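Local coordinates for protein putative SAM-dependent O-methyltranferase (Podospora anserina, PDB 4YMG) that binds S-adenosylmethionine and probably transfers its methyl group to an oxygen of an acceptor molecule, as cation-dependent O-methyltransferases do, at residues Pro43-Met48 / Gly73-Tyr78; Ser79-Tyr84 / Lys112-Gly117; Ile141-Asn146 / Gly167-Asp172. All blocks are in the same frame, centred on the assembly; numbering follows the deposited sequence.

In the fold
Segments of all three contacts reach one bound S-adenosylmethionine in a Rossmann-like methyltransferase fold, though the packing of interaction 2 lies away from it. The amino group of the cofactor is shared among them: Gly-73 of interaction 1, Ser-79 of interaction 2 and Asp-144 of interaction 3 each accept a hydrogen bond from it. The centre of interaction 1 lies about 15 Å from the centres of interactions 2 and 3, which are about 18 Å apart. Interactions 1 and 2 adjoin in sequence at Tyr-78 and Ser-79, where the cofactor loop passes into helix 78-86. Interaction 3 touches both: Ala-145 CB packs 4.0 Å from Gly-73 CA, and Phe-142 CG lies 3.7 Å from Trp-83 CZ2.

Interaction 1. Residues Pro43-Met48 / Gly73-Tyr78; sequences PDADKM and GCYSGY. With SAM (S-adenosylmethionine), chain H; PO4 (phosphate ion), chain I.
Lys-47 lies across the ring of Tyr-75, and the two side chains cross at about a right angle. CB of Lys-47 sits over one face, 4.2 Å from the centroid of the Tyr-75 ring and offset toward its rim, a CH-pi contact. The same CB borders the methyl carbon of S-adenosylmethionine. Further out, CD of Lys-47 meets CE1 of Tyr-75 at 3.8 Å. The chain stays extended beyond CG, which carries it past the ring to a phosphate ion, probably from the crystallisation liquor. CE comes close to this ion. NZ of Lys-47 donates to phosphate O4 at 3.1 Å and weakly to O3.

Residues 73-77 form the glycine-rich cofactor loop of the class I methyltransferase fold, and Tyr-78 opens helix 78-86. A type II' turn from Cys-74 to Gly-77 shapes the loop. Gly-73 O accepts a hydrogen bond from the cofactor amino N at 2.9 Å.

Tyr-75 has CG anti to the backbone N (chi1 -165°), which sends its ring toward residues 43-48. The ribose hydroxyl O3' lies in the ring plane at the edge, 3.2 Å from Tyr-75 CD1. At the far end, Tyr-75 OH abuts Ala-45 CB at 3.1 Å. With a serine in place of Tyr-75, the aliphatic part of Lys-47 would probably lose the flat surface it rests on, and a gap would open beside the ribose.

Met-48 makes a second crossing, against Tyr-78. Its SD reaches CB of Tyr-78 at 3.7 Å and approaches the Tyr-78 ring obliquely, 4.5 Å from the centroid, a Met-aromatic contact. CG of Met-48 also lies close to the cofactor carboxylate. Tyr-78 OH is hydrogen-bonded to Ser-50 O, which fixes the far end of the ring.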
loop_
_atom_site.group_PDB
_atom_site.type_symbol
_atom_site.label_atom_id
_atom_site.label_comp_id
_atom_site.label_asym_id
_atom_site.label_seq_id
_atom_site.Cartn_x
_atom_site.Cartn_y
_atom_site.Cartn_z
ATOM N N PRO B 43 -5.710 -16.989 -22.978
ATOM C CA PRO B 43 -6.651 -15.859 -23.021
ATOM C C PRO B 43 -7.752 -15.910 -21.959
ATOM O O PRO B 43 -8.218 -16.994 -21.579
ATOM C CB PRO B 43 -7.252 -15.951 -24.433
ATOM C CG PRO B 43 -7.052 -17.370 -24.852
ATOM C CD PRO B 43 -5.787 -17.827 -24.190
ATOM N N ASP B 44 -8.138 -14.723 -21.489
ATOM C CA ASP B 44 -9.203 -14.540 -20.502
ATOM C C ASP B 44 -9.152 -15.518 -19.328
ATOM O O ASP B 44 -10.195 -15.913 -18.798
ATOM C CB ASP B 44 -10.565 -14.639 -21.186
ATOM C CG ASP B 44 -10.589 -13.937 -22.524
ATOM O OD1 ASP B 44 -10.550 -12.686 -22.538
ATOM O OD2 ASP B 44 -10.641 -14.637 -23.558
ATOM N N ALA B 45 -7.942 -15.911 -18.933
ATOM C CA ALA B 45 -7.766 -16.773 -17.771
ATOM C C ALA B 45 -8.183 -16.049 -16.495
ATOM O O ALA B 45 -8.530 -16.701 -15.496
ATOM C CB ALA B 45 -6.324 -17.240 -17.660
ATOM N N ASP B 46 -8.125 -14.712 -16.523
ATOM C CA ASP B 46 -8.584 -13.894 -15.398
ATOM C C ASP B 46 -7.649 -14.124 -14.186
ATOM O O ASP B 46 -8.099 -14.115 -13.034
ATOM C CB ASP B 46 -10.065 -14.242 -15.089
ATOM C CG ASP B 46 -10.716 -13.332 -14.053
ATOM O OD1 ASP B 46 -10.400 -12.126 -14.004
ATOM O OD2 ASP B 46 -11.574 -13.844 -13.293
ATOM N N LYS B 47 -6.347 -14.306 -14.452
ATOM C CA LYS B 47 -5.399 -14.719 -13.401
ATOM C C LYS B 47 -4.140 -13.859 -13.227
ATOM O O LYS B 47 -3.659 -13.687 -12.112
ATOM C CB LYS B 47 -4.945 -16.163 -13.633
ATOM C CG LYS B 47 -5.978 -17.208 -13.265
ATOM C CD LYS B 47 -5.407 -18.612 -13.297
ATOM C CE LYS B 47 -6.527 -19.640 -13.230
ATOM N NZ LYS B 47 -6.031 -21.014 -12.950
ATOM N N MET B 48 -3.575 -13.339 -14.307
ATOM C CA MET B 48 -2.300 -12.640 -14.154
ATOM C C MET B 48 -2.522 -11.235 -13.571
ATOM O O MET B 48 -3.596 -10.646 -13.726
ATOM C CB MET B 48 -1.547 -12.576 -15.489
ATOM C CG MET B 48 -0.049 -12.386 -15.332
ATOM S SD MET B 48 0.836 -12.179 -16.881
ATOM C CE MET B 48 -0.492 -11.558 -17.888
ATOM N N GLY B 73 2.076 -19.384 -6.117
ATOM C CA GLY B 73 1.236 -19.310 -7.286
ATOM C C GLY B 73 1.906 -18.656 -8.459
ATOM O O GLY B 73 1.617 -17.573 -8.806
ATOM N N CYS B 74 2.847 -19.349 -9.048
ATOM C CA CYS B 74 3.735 -18.810 -10.050
ATOM C C CYS B 74 3.034 -18.406 -11.349
ATOM O O CYS B 74 3.364 -17.444 -11.937
ATOM C CB CYS B 74 4.812 -19.809 -10.378
ATOM S SG CYS B 74 6.132 -19.194 -11.393
ATOM N N TYR B 75 2.032 -19.160 -11.739
ATOM C CA TYR B 75 1.354 -19.041 -13.029
ATOM C C TYR B 75 2.377 -19.071 -14.177
ATOM O O TYR B 75 3.034 -20.093 -14.382
ATOM C CB TYR B 75 0.481 -17.774 -13.082
ATOM C CG TYR B 75 -0.512 -17.777 -14.240
ATOM C CD1 TYR B 75 -1.423 -18.824 -14.391
ATOM C CD2 TYR B 75 -0.544 -16.737 -15.169
ATOM C CE1 TYR B 75 -2.331 -18.846 -15.432
ATOM C CE2 TYR B 75 -1.456 -16.741 -16.224
ATOM C CZ TYR B 75 -2.351 -17.797 -16.342
ATOM O OH TYR B 75 -3.253 -17.826 -17.375
ATOM N N SER B 76 2.525 -17.964 -14.906
ATOM C CA SER B 76 3.452 -17.921 -16.041
ATOM C C SER B 76 4.801 -17.332 -15.655
ATOM O O SER B 76 5.709 -17.251 -16.485
ATOM C CB SER B 76 2.862 -17.112 -17.206
ATOM O OG SER B 76 2.902 -15.719 -16.941
ATOM N N GLY B 77 4.920 -16.907 -14.401
ATOM C CA GLY B 77 6.189 -16.429 -13.880
ATOM C C GLY B 77 6.309 -14.920 -13.881
ATOM O O GLY B 77 7.380 -14.377 -13.602
ATOM N N TYR B 78 5.208 -14.241 -14.185
ATOM C CA TYR B 78 5.202 -12.784 -14.276
ATOM C C TYR B 78 5.633 -12.101 -12.978
ATOM O O TYR B 78 6.530 -11.258 -12.992
ATOM C CB TYR B 78 3.811 -12.281 -14.677
ATOM C CG TYR B 78 3.655 -10.771 -14.621
ATOM C CD1 TYR B 78 4.290 -9.949 -15.548
ATOM C CD2 TYR B 78 2.852 -10.172 -13.664
ATOM C CE1 TYR B 78 4.136 -8.565 -15.510
ATOM C CE2 TYR B 78 2.691 -8.794 -13.613
ATOM C CZ TYR B 78 3.336 -7.996 -14.543
ATOM O OH TYR B 78 3.179 -6.632 -14.486
HETATM N N SAM H . 1.434 -14.698 -9.165
HETATM C CA SAM H . 1.003 -14.692 -10.566
HETATM C C SAM H . 1.095 -13.313 -11.219
HETATM O O SAM H . 1.179 -12.275 -10.545
HETATM O OXT SAM H . 1.068 -13.230 -12.449
HETATM C CB SAM H . -0.417 -15.211 -10.760
HETATM C CG SAM H . -0.898 -16.286 -9.792
HETATM S SD SAM H . -2.402 -17.095 -10.400
HETATM C CE SAM H . -3.655 -15.917 -9.808
HETATM C "C5'" SAM H . -2.640 -18.460 -9.214
HETATM C "C4'" SAM H . -1.691 -19.614 -9.506
HETATM O "O4'" SAM H . -1.699 -20.521 -8.419
HETATM C "C3'" SAM H . -2.140 -20.399 -10.737
HETATM O "O3'" SAM H . -1.058 -20.495 -11.633
HETATM C "C2'" SAM H . -2.525 -21.773 -10.207
HETATM O "O2'" SAM H . -2.173 -22.819 -11.085
HETATM C "C1'" SAM H . -1.741 -21.843 -8.904
HETATM N N9 SAM H . -2.353 -22.718 -7.895
HETATM C C8 SAM H . -3.682 -22.842 -7.551
HETATM N N7 SAM H . -3.782 -23.765 -6.558
HETATM C C5 SAM H . -2.532 -24.209 -6.255
HETATM C C6 SAM H . -2.039 -25.141 -5.345
HETATM N N6 SAM H . -2.862 -25.797 -4.531
HETATM N N1 SAM H . -0.679 -25.379 -5.283
HETATM C C2 SAM H . 0.188 -24.721 -6.126
HETATM N N3 SAM H . -0.296 -23.799 -7.031
HETATM C C4 SAM H . -1.629 -23.545 -7.084
HETATM P P PO4 I . -6.574 -20.345 -9.300
HETATM O O1 PO4 I . -5.959 -18.968 -9.242
HETATM O O2 PO4 I . -6.922 -20.822 -7.905
HETATM O O3 PO4 I . -7.820 -20.300 -10.159
HETATM O O4 PO4 I . -5.615 -21.348 -9.896
#

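Interaction 2. Residues Ser79-Tyr84 / Lys112-Gly117; sequences SALAWY and KKYGVG. With SAM (S-adenosylmethionine), chain H.
Val-116 places one methyl squarely over the ring of Tyr-84. CG1 of Val-116 is 3.3 Å from the centroid of the Tyr-84 ring and only 6° off the ring normal. This is a close CH-pi contact, over the centre of the face. CB of Val-116 lies nearer the CD1-CE1 side, 3.6 Å from Tyr-84 CE1. With chi1 at -178° the Tyr-84 side chain swings away from its own N and lies under the valine.

Leu-81, one helical turn earlier, meets the valine at about a right angle. Its CD2 touches both branches, 3.7 Å from Val-116 CG1 and 3.8 Å from Val-116 CG2. The other branch points to Tyr-114: Leu-81 CD1 lies 4.0 Å from Tyr-114 CD2 and approaches that ring obliquely. The side chains of Leu-81 and Tyr-114 also cross at about a right angle.

The contact joins helix 78-86, which follows the cofactor loop, to the end of helix 101-114. Gly-115 leaves helical geometry with a positive phi of 72°, and the chain then brings Val-116 against Tyr-84. Phe-111 packs on both Leu-81 and Val-116. At the start of helix 78-86, Ser-79 OG accepts a hydrogen bond from the cofactor amino N and is also hydrogen-bonded to Glu-71.

No hydrogen bond crosses between 79-84 and 112-117. The polar end of Tyr-84 is tied instead to Asp-118, and Arg-119 makes a cation-pi contact with its ring. Cohesion between the two segments therefore rests on buried apolar surface and close fit, with a hydrogen bond and a cation-pi contact holding the tyrosine from outside.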
loop_
_atom_site.group_PDB
_atom_site.type_symbol
_atom_site.label_atom_id
_atom_site.label_comp_id
_atom_site.label_asym_id
_atom_site.label_seq_id
_atom_site.Cartn_x
_atom_site.Cartn_y
_atom_site.Cartn_z
ATOM N N SER B 79 4.998 -12.452 -11.865
ATOM C CA SER B 79 5.343 -11.812 -10.594
ATOM C C SER B 79 6.739 -12.246 -10.151
ATOM O O SER B 79 7.489 -11.445 -9.600
ATOM C CB SER B 79 4.294 -12.123 -9.507
ATOM O OG SER B 79 4.087 -13.521 -9.349
ATOM N N ALA B 80 7.095 -13.506 -10.408
ATOM C CA ALA B 80 8.452 -13.978 -10.110
ATOM C C ALA B 80 9.512 -13.114 -10.811
ATOM O O ALA B 80 10.528 -12.763 -10.225
ATOM C CB ALA B 80 8.612 -15.436 -10.512
ATOM N N LEU B 81 9.266 -12.776 -12.069
ATOM C CA LEU B 81 10.189 -11.942 -12.821
ATOM C C LEU B 81 10.229 -10.519 -12.252
ATOM O O LEU B 81 11.290 -9.870 -12.231
ATOM C CB LEU B 81 9.798 -11.925 -14.302
ATOM C CG LEU B 81 10.025 -13.234 -15.066
ATOM C CD1 LEU B 81 9.411 -13.142 -16.473
ATOM C CD2 LEU B 81 11.511 -13.556 -15.146
ATOM N N ALA B 82 9.080 -10.031 -11.797
ATOM C CA ALA B 82 9.032 -8.734 -11.128
ATOM C C ALA B 82 9.910 -8.739 -9.868
ATOM O O ALA B 82 10.689 -7.814 -9.647
ATOM C CB ALA B 82 7.591 -8.364 -10.773
ATOM N N TRP B 83 9.782 -9.774 -9.041
ATOM C CA TRP B 83 10.600 -9.862 -7.825
ATOM C C TRP B 83 12.075 -9.927 -8.206
ATOM O O TRP B 83 12.924 -9.306 -7.555
ATOM C CB TRP B 83 10.232 -11.086 -6.968
ATOM C CG TRP B 83 8.784 -11.147 -6.508
ATOM C CD1 TRP B 83 7.916 -12.193 -6.685
ATOM C CD2 TRP B 83 8.052 -10.138 -5.783
ATOM N NE1 TRP B 83 6.693 -11.897 -6.128
ATOM C CE2 TRP B 83 6.748 -10.645 -5.568
ATOM C CE3 TRP B 83 8.367 -8.859 -5.305
ATOM C CZ2 TRP B 83 5.761 -9.916 -4.898
ATOM C CZ3 TRP B 83 7.377 -8.128 -4.643
ATOM C CH2 TRP B 83 6.094 -8.660 -4.445
ATOM N N TYR B 84 12.365 -10.669 -9.275
ATOM C CA TYR B 84 13.723 -10.774 -9.795
ATOM C C TYR B 84 14.273 -9.390 -10.136
ATOM O O TYR B 84 15.376 -9.034 -9.726
ATOM C CB TYR B 84 13.768 -11.695 -11.023
ATOM C CG TYR B 84 15.155 -11.899 -11.591
ATOM C CD1 TYR B 84 15.958 -12.949 -11.160
ATOM C CD2 TYR B 84 15.665 -11.043 -12.559
ATOM C CE1 TYR B 84 17.233 -13.139 -11.668
ATOM C CE2 TYR B 84 16.946 -11.222 -13.075
ATOM C CZ TYR B 84 17.723 -12.273 -12.626
ATOM O OH TYR B 84 18.992 -12.461 -13.135
ATOM N N LYS B 112 13.951 -19.537 -18.535
ATOM C CA LYS B 112 15.076 -19.818 -19.422
ATOM C C LYS B 112 15.280 -18.688 -20.427
ATOM O O LYS B 112 16.410 -18.289 -20.707
ATOM C CB LYS B 112 14.870 -21.135 -20.170
ATOM C CG LYS B 112 15.910 -21.377 -21.252
ATOM C CD LYS B 112 15.714 -22.707 -21.958
ATOM C CE LYS B 112 16.533 -22.751 -23.242
ATOM N NZ LYS B 112 16.775 -24.139 -23.729
ATOM N N LYS B 113 14.184 -18.172 -20.969
ATOM C CA LYS B 113 14.276 -17.117 -21.967
ATOM C C LYS B 113 14.954 -15.873 -21.412
ATOM O O LYS B 113 15.806 -15.278 -22.072
ATOM C CB LYS B 113 12.896 -16.745 -22.501
ATOM C CG LYS B 113 12.951 -15.628 -23.527
ATOM C CD LYS B 113 11.577 -15.157 -23.956
ATOM C CE LYS B 113 11.699 -14.177 -25.113
ATOM N NZ LYS B 113 10.630 -14.372 -26.138
ATOM N N TYR B 114 14.577 -15.485 -20.197
ATOM C CA TYR B 114 15.032 -14.214 -19.647
ATOM C C TYR B 114 16.275 -14.346 -18.770
ATOM O O TYR B 114 16.780 -13.351 -18.251
ATOM C CB TYR B 114 13.883 -13.549 -18.884
ATOM C CG TYR B 114 12.748 -13.211 -19.821
ATOM C CD1 TYR B 114 12.909 -12.243 -20.806
ATOM C CD2 TYR B 114 11.530 -13.881 -19.752
ATOM C CE1 TYR B 114 11.889 -11.931 -21.684
ATOM C CE2 TYR B 114 10.501 -13.581 -20.630
ATOM C CZ TYR B 114 10.689 -12.601 -21.594
ATOM O OH TYR B 114 9.679 -12.286 -22.472
ATOM N N GLY B 115 16.771 -15.574 -18.630
ATOM C CA GLY B 115 18.044 -15.825 -17.978
ATOM C C GLY B 115 18.049 -15.624 -16.476
ATOM O O GLY B 115 19.064 -15.232 -15.901
ATOM N N VAL B 116 16.925 -15.910 -15.832
ATOM C CA VAL B 116 16.790 -15.666 -14.397
ATOM C C VAL B 116 17.012 -16.916 -13.551
ATOM O O VAL B 116 16.637 -16.948 -12.377
ATOM C CB VAL B 116 15.400 -15.086 -14.053
ATOM C CG1 VAL B 116 15.205 -13.744 -14.735
ATOM C CG2 VAL B 116 14.307 -16.052 -14.459
ATOM N N GLY B 117 17.638 -17.935 -14.132
ATOM C CA GLY B 117 17.804 -19.201 -13.437
ATOM C C GLY B 117 18.796 -19.166 -12.290
ATOM O O GLY B 117 18.872 -20.104 -11.504
HETATM N N SAM H . 1.434 -14.698 -9.165
HETATM C CA SAM H . 1.003 -14.692 -10.566
HETATM C C SAM H . 1.095 -13.313 -11.219
HETATM O O SAM H . 1.179 -12.275 -10.545
HETATM O OXT SAM H . 1.068 -13.230 -12.449
HETATM C CB SAM H . -0.417 -15.211 -10.760
HETATM C CG SAM H . -0.898 -16.286 -9.792
HETATM S SD SAM H . -2.402 -17.095 -10.400
HETATM C CE SAM H . -3.655 -15.917 -9.808
HETATM C "C5'" SAM H . -2.640 -18.460 -9.214
HETATM C "C4'" SAM H . -1.691 -19.614 -9.506
HETATM O "O4'" SAM H . -1.699 -20.521 -8.419
HETATM C "C3'" SAM H . -2.140 -20.399 -10.737
HETATM O "O3'" SAM H . -1.058 -20.495 -11.633
HETATM C "C2'" SAM H . -2.525 -21.773 -10.207
HETATM O "O2'" SAM H . -2.173 -22.819 -11.085
HETATM C "C1'" SAM H . -1.741 -21.843 -8.904
HETATM N N9 SAM H . -2.353 -22.718 -7.895
HETATM C C8 SAM H . -3.682 -22.842 -7.551
HETATM N N7 SAM H . -3.782 -23.765 -6.558
HETATM C C5 SAM H . -2.532 -24.209 -6.255
HETATM C C6 SAM H . -2.039 -25.141 -5.345
HETATM N N6 SAM H . -2.862 -25.797 -4.531
HETATM N N1 SAM H . -0.679 -25.379 -5.283
HETATM C C2 SAM H . 0.188 -24.721 -6.126
HETATM N N3 SAM H . -0.296 -23.799 -7.031
HETATM C C4 SAM H . -1.629 -23.545 -7.084
#

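Interaction 3. Residues Ile141-Asn146 / Gly167-Asp172; sequences IFVDAN and GIILCD. With SAM (S-adenosylmethionine), chain H.
Val-143 and Ile-169 pack branch to branch, with CG2 of one 3.8 Å from CG2 of the other. SG of Cys-171 adjoins Val-143 on the same face of the sheet. Beneath them, strands 138-143 and 167-171 run parallel, with hydrogen bonds alternating from one to the other. Leu-170 is gripped on both backbone atoms: its N donates to Ile-141 O at 2.7 Å, nearly straight at 170°, and its O accepts from Val-143 N at 2.8 Å. Asp-172 N closes the run on Val-143 O. On the other face, Phe-142 CE1 rests 3.8 Å from Asp-172 CB, with ring and carboxylate planes 43° apart.

The carboxyl ends of the strands are less tightly joined. Asp-144 and Asp-172 lie side by side, OD1 of Asp-144 being 3.2 Å from OD2 of Asp-172, with no hydrogen bond between these acceptors. Asp-144 OD2 also accepts a hydrogen bond from the cofactor amino N, at 2.8 Å. A water, not a metal, bridges the pair here, donating to OD2 of each; in cation-dependent relatives acidic residues at such strand ends hold the metal, so the position is consistent with a similar site.

Strand 68-72 flanks strand 138-143, and strand 228-233 flanks strand 167-171. Helix 150-159 packs on the Val-143 face; helix 51-64 packs against Leu-170 and Asp-172.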
loop_
_atom_site.group_PDB
_atom_site.type_symbol
_atom_site.label_atom_id
_atom_site.label_comp_id
_atom_site.label_asym_id
_atom_site.label_seq_id
_atom_site.Cartn_x
_atom_site.Cartn_y
_atom_site.Cartn_z
ATOM N N ILE B 141 6.914 -12.572 1.471
ATOM C CA ILE B 141 6.146 -13.701 0.996
ATOM C C ILE B 141 4.900 -13.177 0.297
ATOM O O ILE B 141 4.117 -12.422 0.884
ATOM C CB ILE B 141 5.743 -14.658 2.147
ATOM C CG1 ILE B 141 6.987 -15.156 2.903
ATOM C CG2 ILE B 141 4.896 -15.820 1.609
ATOM C CD1 ILE B 141 6.648 -15.989 4.155
ATOM N N PHE B 142 4.719 -13.599 -0.945
ATOM C CA PHE B 142 3.578 -13.186 -1.763
ATOM C C PHE B 142 2.632 -14.368 -1.941
ATOM O O PHE B 142 2.974 -15.351 -2.595
ATOM C CB PHE B 142 4.072 -12.672 -3.118
ATOM C CG PHE B 142 2.982 -12.127 -4.023
ATOM C CD1 PHE B 142 2.093 -11.172 -3.570
ATOM C CD2 PHE B 142 2.907 -12.532 -5.354
ATOM C CE1 PHE B 142 1.114 -10.654 -4.423
ATOM C CE2 PHE B 142 1.939 -12.021 -6.205
ATOM C CZ PHE B 142 1.039 -11.082 -5.739
ATOM N N VAL B 143 1.449 -14.281 -1.351
ATOM C CA VAL B 143 0.488 -15.379 -1.425
ATOM C C VAL B 143 -0.519 -15.059 -2.513
ATOM O O VAL B 143 -1.300 -14.125 -2.376
ATOM C CB VAL B 143 -0.249 -15.592 -0.078
ATOM C CG1 VAL B 143 -1.345 -16.676 -0.217
ATOM C CG2 VAL B 143 0.753 -15.941 1.016
ATOM N N ASP B 144 -0.500 -15.834 -3.592
ATOM C CA ASP B 144 -1.304 -15.495 -4.757
ATOM C C ASP B 144 -1.768 -16.752 -5.506
ATOM O O ASP B 144 -1.770 -16.787 -6.736
ATOM C CB ASP B 144 -0.491 -14.573 -5.674
ATOM C CG ASP B 144 -1.324 -13.940 -6.771
ATOM O OD1 ASP B 144 -2.544 -13.767 -6.569
ATOM O OD2 ASP B 144 -0.742 -13.631 -7.840
ATOM N N ALA B 145 -2.152 -17.781 -4.752
ATOM C CA ALA B 145 -2.557 -19.058 -5.320
ATOM C C ALA B 145 -4.059 -19.318 -5.102
ATOM O O ALA B 145 -4.872 -18.396 -5.225
ATOM C CB ALA B 145 -1.719 -20.181 -4.721
ATOM N N ASN B 146 -4.436 -20.559 -4.793
ATOM C CA ASN B 146 -5.855 -20.862 -4.604
ATOM C C ASN B 146 -6.409 -20.150 -3.369
ATOM O O ASN B 146 -5.888 -20.301 -2.256
ATOM C CB ASN B 146 -6.097 -22.376 -4.508
ATOM C CG ASN B 146 -5.227 -23.053 -3.459
ATOM O OD1 ASN B 146 -4.000 -22.923 -3.467
ATOM N ND2 ASN B 146 -5.866 -23.777 -2.540
ATOM N N GLY B 167 10.170 -9.397 8.187
ATOM C CA GLY B 167 9.471 -9.670 6.945
ATOM C C GLY B 167 8.028 -9.234 6.889
ATOM O O GLY B 167 7.462 -8.741 7.869
ATOM N N ILE B 168 7.427 -9.425 5.722
ATOM C CA ILE B 168 6.012 -9.156 5.533
ATOM C C ILE B 168 5.416 -10.244 4.643
ATOM O O ILE B 168 6.097 -10.786 3.757
ATOM C CB ILE B 168 5.773 -7.746 4.899
ATOM C CG1 ILE B 168 4.300 -7.337 5.002
ATOM C CG2 ILE B 168 6.252 -7.715 3.449
ATOM C CD1 ILE B 168 4.028 -5.854 4.660
ATOM N N ILE B 169 4.163 -10.595 4.914
ATOM C CA ILE B 169 3.393 -11.411 3.990
ATOM C C ILE B 169 2.420 -10.495 3.268
ATOM O O ILE B 169 1.722 -9.697 3.906
ATOM C CB ILE B 169 2.595 -12.523 4.688
ATOM C CG1 ILE B 169 3.497 -13.360 5.603
ATOM C CG2 ILE B 169 1.894 -13.403 3.652
ATOM C CD1 ILE B 169 2.708 -14.247 6.550
ATOM N N LEU B 170 2.376 -10.603 1.946
ATOM C CA LEU B 170 1.375 -9.884 1.157
ATOM C C LEU B 170 0.443 -10.901 0.507
ATOM O O LEU B 170 0.892 -11.736 -0.279
ATOM C CB LEU B 170 2.053 -9.006 0.087
ATOM C CG LEU B 170 3.166 -8.059 0.553
ATOM C CD1 LEU B 170 3.984 -7.504 -0.638
ATOM C CD2 LEU B 170 2.600 -6.895 1.373
ATOM N N CYS B 171 -0.846 -10.850 0.848
ATOM C CA CYS B 171 -1.839 -11.778 0.285
ATOM C C CYS B 171 -2.683 -11.057 -0.767
ATOM O O CYS B 171 -3.229 -10.000 -0.488
ATOM C CB CYS B 171 -2.743 -12.335 1.383
ATOM S SG CYS B 171 -1.788 -13.091 2.752
ATOM N N ASP B 172 -2.780 -11.632 -1.959
ATOM C CA ASP B 172 -3.401 -10.934 -3.099
ATOM C C ASP B 172 -4.869 -11.353 -3.278
ATOM O O ASP B 172 -5.265 -12.426 -2.822
ATOM C CB ASP B 172 -2.594 -11.221 -4.376
ATOM C CG ASP B 172 -2.791 -10.170 -5.444
ATOM O OD1 ASP B 172 -2.925 -8.988 -5.089
ATOM O OD2 ASP B 172 -2.817 -10.536 -6.638
HETATM N N SAM H . 1.434 -14.698 -9.165
HETATM C CA SAM H . 1.003 -14.692 -10.566
HETATM C C SAM H . 1.095 -13.313 -11.219
HETATM O O SAM H . 1.179 -12.275 -10.545
HETATM O OXT SAM H . 1.068 -13.230 -12.449
HETATM C CB SAM H . -0.417 -15.211 -10.760
HETATM C CG SAM H . -0.898 -16.286 -9.792
HETATM S SD SAM H . -2.402 -17.095 -10.400
HETATM C CE SAM H . -3.655 -15.917 -9.808
HETATM C "C5'" SAM H . -2.640 -18.460 -9.214
HETATM C "C4'" SAM H . -1.691 -19.614 -9.506
HETATM O "O4'" SAM H . -1.699 -20.521 -8.419
HETATM C "C3'" SAM H . -2.140 -20.399 -10.737
HETATM O "O3'" SAM H . -1.058 -20.495 -11.633
HETATM C "C2'" SAM H . -2.525 -21.773 -10.207
HETATM O "O2'" SAM H . -2.173 -22.819 -11.085
HETATM C "C1'" SAM H . -1.741 -21.843 -8.904
HETATM N N9 SAM H . -2.353 -22.718 -7.895
HETATM C C8 SAM H . -3.682 -22.842 -7.551
HETATM N N7 SAM H . -3.782 -23.765 -6.558
HETATM C C5 SAM H . -2.532 -24.209 -6.255
HETATM C C6 SAM H . -2.039 -25.141 -5.345
HETATM N N6 SAM H . -2.862 -25.797 -4.531
HETATM N N1 SAM H . -0.679 -25.379 -5.283
HETATM C C2 SAM H . 0.188 -24.721 -6.126
HETATM N N3 SAM H . -0.296 -23.799 -7.031
HETATM C C4 SAM H . -1.629 -23.545 -7.084
HETATM O O HOH W 1 -2.156 -11.811 -8.921
#